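Local coordinates for protein VP5 (Halorubrum pleomorphic virus 6, PDB 6QGL) that probably fuses the viral envelope with the membrane of its haloarchaeal host cell, at residues A[314-319]-A[354-359]; A[358-363]-A[427-432]. All coordinates share one frame; numbering follows the deposited sequence.

Contact 1 of 2, residues A[314-319]-A[354-359]; sequences TGATLP and SLVEGP
Leu355 turns its side chain to the ring of Pro319, and the two cross at about a right angle. With CG anti to the carbonyl carbon (chi1 -50°), the leucine places the methyl CD1 3.7 Å from Pro319 CG, while its CB lies alongside CD of the same ring. The Pro319 side chain also touches Glu306 on strand 305-311. Val356 is buried and meets two side chains of 314-319 with separate branches. Its CG2 and the isobutyl end of Leu318 are neighbours whose exact fit is doubtful, and the two side chains cross obliquely. The other branch, CG1, is a looser neighbour of Ala316, 4.4 Å from its CB. At Glu357 the packing gives way to backbone pairing. Thr317 N donates to Glu357 O at 2.8 Å, a nearly straight bond (167° at the hydrogen) whose donor is tilted 25° from the carbonyl plane. This single antiparallel bridge, a hydrogen-bonded pair, links two sheets: strand 317-324 belongs to a six-stranded antiparallel sheet, in which it also pairs with strand 347-352, whereas strand 357-359 belongs to a second sheet built around strand 422-431. The Thr317 hydroxyl looks back into its own sheet, bonded to Thr310. Beyond the bridge the backbones close in, Gly358 CA coming to 4.2 Å from Ala316 CA, an approach made easier by the absence of a side chain on Gly358. Its CA also lies 3.6 Å from Gly315 O. Pro359 then brings the CD edge of its ring to 3.4 Å from Gly315 O, the carbonyl oxygen of a glycine whose positive phi suits a residue without a side chain.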
# COMPACT_ATOMS: atom_id res chain seq x y z
N THR A 314 6.03 20.29 0.09
CA THR A 314 4.60 20.64 0.08
C THR A 314 4.22 21.81 0.98
O THR A 314 3.44 22.66 0.55
CB THR A 314 3.77 19.41 0.43
OG1 THR A 314 4.15 18.32 -0.42
CG2 THR A 314 2.26 19.66 0.34
N GLY A 315 4.73 21.81 2.20
CA GLY A 315 4.38 22.81 3.21
C GLY A 315 3.23 22.33 4.09
O GLY A 315 2.87 23.01 5.05
N ALA A 316 2.67 21.15 3.75
CA ALA A 316 1.56 20.50 4.46
C ALA A 316 1.96 20.05 5.87
O ALA A 316 3.02 19.46 6.02
CB ALA A 316 1.06 19.30 3.67
N THR A 317 1.11 20.34 6.88
CA THR A 317 1.31 19.95 8.28
C THR A 317 0.25 18.93 8.69
O THR A 317 -0.90 19.02 8.23
CB THR A 317 1.38 21.19 9.21
OG1 THR A 317 2.49 22.00 8.82
CG2 THR A 317 1.53 20.83 10.69
N LEU A 318 0.63 17.94 9.53
CA LEU A 318 -0.26 16.86 9.96
C LEU A 318 0.01 16.31 11.36
O LEU A 318 1.14 15.87 11.62
CB LEU A 318 -0.13 15.68 8.98
CG LEU A 318 -0.81 15.78 7.65
CD1 LEU A 318 -0.54 14.56 6.85
CD2 LEU A 318 -2.28 15.87 7.85
N PRO A 319 -1.02 16.16 12.23
CA PRO A 319 -0.80 15.48 13.51
C PRO A 319 -1.08 13.97 13.37
O PRO A 319 -2.04 13.58 12.70
CB PRO A 319 -1.80 16.16 14.45
CG PRO A 319 -2.86 16.76 13.53
CD PRO A 319 -2.43 16.58 12.09
N SER A 354 -8.47 14.91 7.11
CA SER A 354 -9.27 16.14 7.17
C SER A 354 -8.49 17.33 7.74
O SER A 354 -8.72 18.47 7.32
CB SER A 354 -10.56 15.92 7.95
OG SER A 354 -10.31 15.50 9.28
N LEU A 355 -7.56 17.05 8.65
CA LEU A 355 -6.72 18.06 9.29
C LEU A 355 -5.60 18.57 8.39
O LEU A 355 -4.97 19.58 8.74
CB LEU A 355 -6.17 17.55 10.64
CG LEU A 355 -7.19 16.94 11.62
CD1 LEU A 355 -6.50 16.37 12.83
CD2 LEU A 355 -8.24 17.95 12.04
N VAL A 356 -5.34 17.90 7.23
CA VAL A 356 -4.29 18.30 6.28
C VAL A 356 -4.45 19.78 5.94
O VAL A 356 -5.52 20.18 5.47
CB VAL A 356 -4.22 17.43 4.98
CG1 VAL A 356 -3.07 17.88 4.08
CG2 VAL A 356 -4.08 15.95 5.29
N GLU A 357 -3.42 20.59 6.24
CA GLU A 357 -3.41 22.04 6.00
C GLU A 357 -1.98 22.56 5.78
O GLU A 357 -1.05 22.08 6.43
CB GLU A 357 -4.08 22.82 7.14
CG GLU A 357 -5.59 22.63 7.27
CD GLU A 357 -6.28 23.37 8.39
OE1 GLU A 357 -5.58 23.98 9.23
OE2 GLU A 357 -7.53 23.35 8.43
N GLY A 358 -1.84 23.53 4.88
CA GLY A 358 -0.56 24.14 4.55
C GLY A 358 -0.69 25.40 3.70
O GLY A 358 -1.74 25.63 3.10
N PRO A 359 0.37 26.23 3.62
CA PRO A 359 0.28 27.46 2.81
C PRO A 359 0.43 27.21 1.31
O PRO A 359 1.24 26.38 0.89
CB PRO A 359 1.41 28.35 3.35
CG PRO A 359 2.05 27.57 4.48
CD PRO A 359 1.69 26.14 4.27

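Contact 2 of 2, residues A[358-363]-A[427-432]; sequences GPWDAI and ARFVST
Phe429 holds CG between its backbone N and carbonyl carbon (chi1 61°), which folds the ring back over Gly358, while Trp360, its CG anti to the backbone N (chi1 -172°), swings the indole towards the same ring. Gly358 CA stands 3.9 Å from the Phe429 centroid, 22° off the normal, a CH-pi contact over the face that the bare glycine makes possible. The two aromatic side chains cross at about a right angle, with Phe429 CD1 at the indole edge, 3.8 Å from Trp360 CE3. Beneath them runs an antiparallel ladder. Gly358 and Phe429 form a hydrogen-bonded pair, with N to O distances of 3.1 Å from Gly358 N to Phe429 O and 2.8 Å from Phe429 N to Gly358 O. Pro359 falls opposite Arg428 in a non-hydrogen-bonded pair, where its lack of an N-H costs the ladder nothing. Just past the strand, Trp360 N donates a hydrogen bond to Ala427 O at 2.9 Å, arriving from above the carbonyl plane. Ala427 CB touches two apolar neighbours, 4.1 Å from Trp360 CB and 3.9 Å from Ile363 CD1. Tyr379 stacks edge-to-face with both Trp360 and Phe429. Ile374 of strand 371-374 and Ile384 of strand 382-388 touch the Trp360 side chain, and strand 382-388 pairs with strand 422-431 through Arg428 and Glu385.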
# COMPACT_ATOMS: atom_id res chain seq x y z
N GLY A 358 -1.84 23.53 4.88
CA GLY A 358 -0.56 24.14 4.55
C GLY A 358 -0.69 25.40 3.70
O GLY A 358 -1.74 25.63 3.10
N PRO A 359 0.37 26.23 3.62
CA PRO A 359 0.28 27.46 2.81
C PRO A 359 0.43 27.21 1.31
O PRO A 359 1.24 26.38 0.89
CB PRO A 359 1.41 28.35 3.35
CG PRO A 359 2.05 27.57 4.48
CD PRO A 359 1.69 26.14 4.27
N TRP A 360 -0.34 27.95 0.51
CA TRP A 360 -0.32 27.88 -0.95
C TRP A 360 0.29 29.18 -1.51
O TRP A 360 -0.44 30.14 -1.77
CB TRP A 360 -1.72 27.61 -1.51
CG TRP A 360 -1.72 27.33 -2.98
CD1 TRP A 360 -1.91 28.23 -3.99
CD2 TRP A 360 -1.42 26.08 -3.61
NE1 TRP A 360 -1.77 27.62 -5.21
CE2 TRP A 360 -1.48 26.29 -5.01
CE3 TRP A 360 -1.12 24.80 -3.14
CZ2 TRP A 360 -1.26 25.26 -5.93
CZ3 TRP A 360 -0.90 23.78 -4.05
CH2 TRP A 360 -0.97 24.02 -5.43
N ASP A 361 1.62 29.20 -1.66
CA ASP A 361 2.37 30.36 -2.14
C ASP A 361 2.41 30.48 -3.67
O ASP A 361 2.72 31.56 -4.19
CB ASP A 361 3.80 30.38 -1.55
CG ASP A 361 3.88 30.34 -0.03
OD1 ASP A 361 2.97 30.90 0.63
OD2 ASP A 361 4.85 29.78 0.50
N ALA A 362 2.09 29.38 -4.40
CA ALA A 362 2.09 29.34 -5.87
C ALA A 362 0.77 29.88 -6.45
O ALA A 362 0.00 29.14 -7.08
CB ALA A 362 2.36 27.91 -6.34
N ILE A 363 0.51 31.18 -6.23
CA ILE A 363 -0.70 31.88 -6.67
C ILE A 363 -0.38 33.29 -7.21
O ILE A 363 0.46 34.00 -6.65
CB ILE A 363 -1.76 31.89 -5.52
CG1 ILE A 363 -3.15 32.38 -6.00
CG2 ILE A 363 -1.29 32.66 -4.26
CD1 ILE A 363 -4.32 31.96 -5.14
N ALA A 427 -3.21 32.58 0.48
CA ALA A 427 -3.92 31.35 0.10
C ALA A 427 -3.35 30.17 0.86
O ALA A 427 -2.14 30.10 1.10
CB ALA A 427 -3.81 31.12 -1.40
N ARG A 428 -4.23 29.24 1.27
CA ARG A 428 -3.84 28.03 1.99
C ARG A 428 -4.69 26.85 1.53
O ARG A 428 -5.84 27.03 1.15
CB ARG A 428 -3.92 28.22 3.52
CG ARG A 428 -5.32 28.38 4.11
CD ARG A 428 -5.32 28.09 5.59
NE ARG A 428 -6.68 27.98 6.13
CZ ARG A 428 -7.02 27.22 7.16
NH1 ARG A 428 -8.28 27.17 7.57
NH2 ARG A 428 -6.11 26.47 7.77
N PHE A 429 -4.11 25.64 1.55
CA PHE A 429 -4.86 24.44 1.18
C PHE A 429 -5.29 23.70 2.43
O PHE A 429 -4.51 23.60 3.38
CB PHE A 429 -4.09 23.53 0.20
CG PHE A 429 -2.77 22.98 0.70
CD1 PHE A 429 -1.59 23.67 0.50
CD2 PHE A 429 -2.71 21.73 1.32
CE1 PHE A 429 -0.37 23.15 0.95
CE2 PHE A 429 -1.49 21.22 1.77
CZ PHE A 429 -0.33 21.93 1.57
N VAL A 430 -6.55 23.26 2.46
CA VAL A 430 -7.16 22.54 3.59
C VAL A 430 -7.89 21.32 2.99
O VAL A 430 -8.26 21.36 1.81
CB VAL A 430 -8.11 23.48 4.39
CG1 VAL A 430 -8.84 22.75 5.52
CG2 VAL A 430 -7.35 24.69 4.95
N SER A 431 -8.07 20.23 3.76
CA SER A 431 -8.75 19.02 3.29
C SER A 431 -10.24 19.26 3.02
O SER A 431 -10.85 20.14 3.63
CB SER A 431 -8.58 17.89 4.29
OG SER A 431 -9.20 16.68 3.88
N THR A 432 -10.81 18.48 2.09
CA THR A 432 -12.22 18.57 1.71
C THR A 432 -13.08 17.58 2.52
O THR A 432 -14.31 17.58 2.39
CB THR A 432 -12.39 18.45 0.18
OG1 THR A 432 -13.71 18.86 -0.17
CG2 THR A 432 -12.13 17.04 -0.35

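Of the three strands involved, 317-324 is met first along the chain, and contact 1 closes a loop of 34 residues that includes strands 337-338 and 347-352. Contact 2 starts on the stretch where contact 1 ends, sharing Gly358 and Pro359, and closes a longer loop of 63 residues holding several strands and no helix. The loops therefore follow one another, neither nested nor crossed. Strand 357-359 lies between strands 317-324 and 422-431 and joins the six-stranded sheet to the sheet built on strand 422-431. Glu357 OE1 and Arg428 NH2 form a 2.9 Å salt bridge between neighbouring strands of one sheet, whereas Ala316 CB, 3.6 Å from Phe429 CZ, reaches across the two sheets.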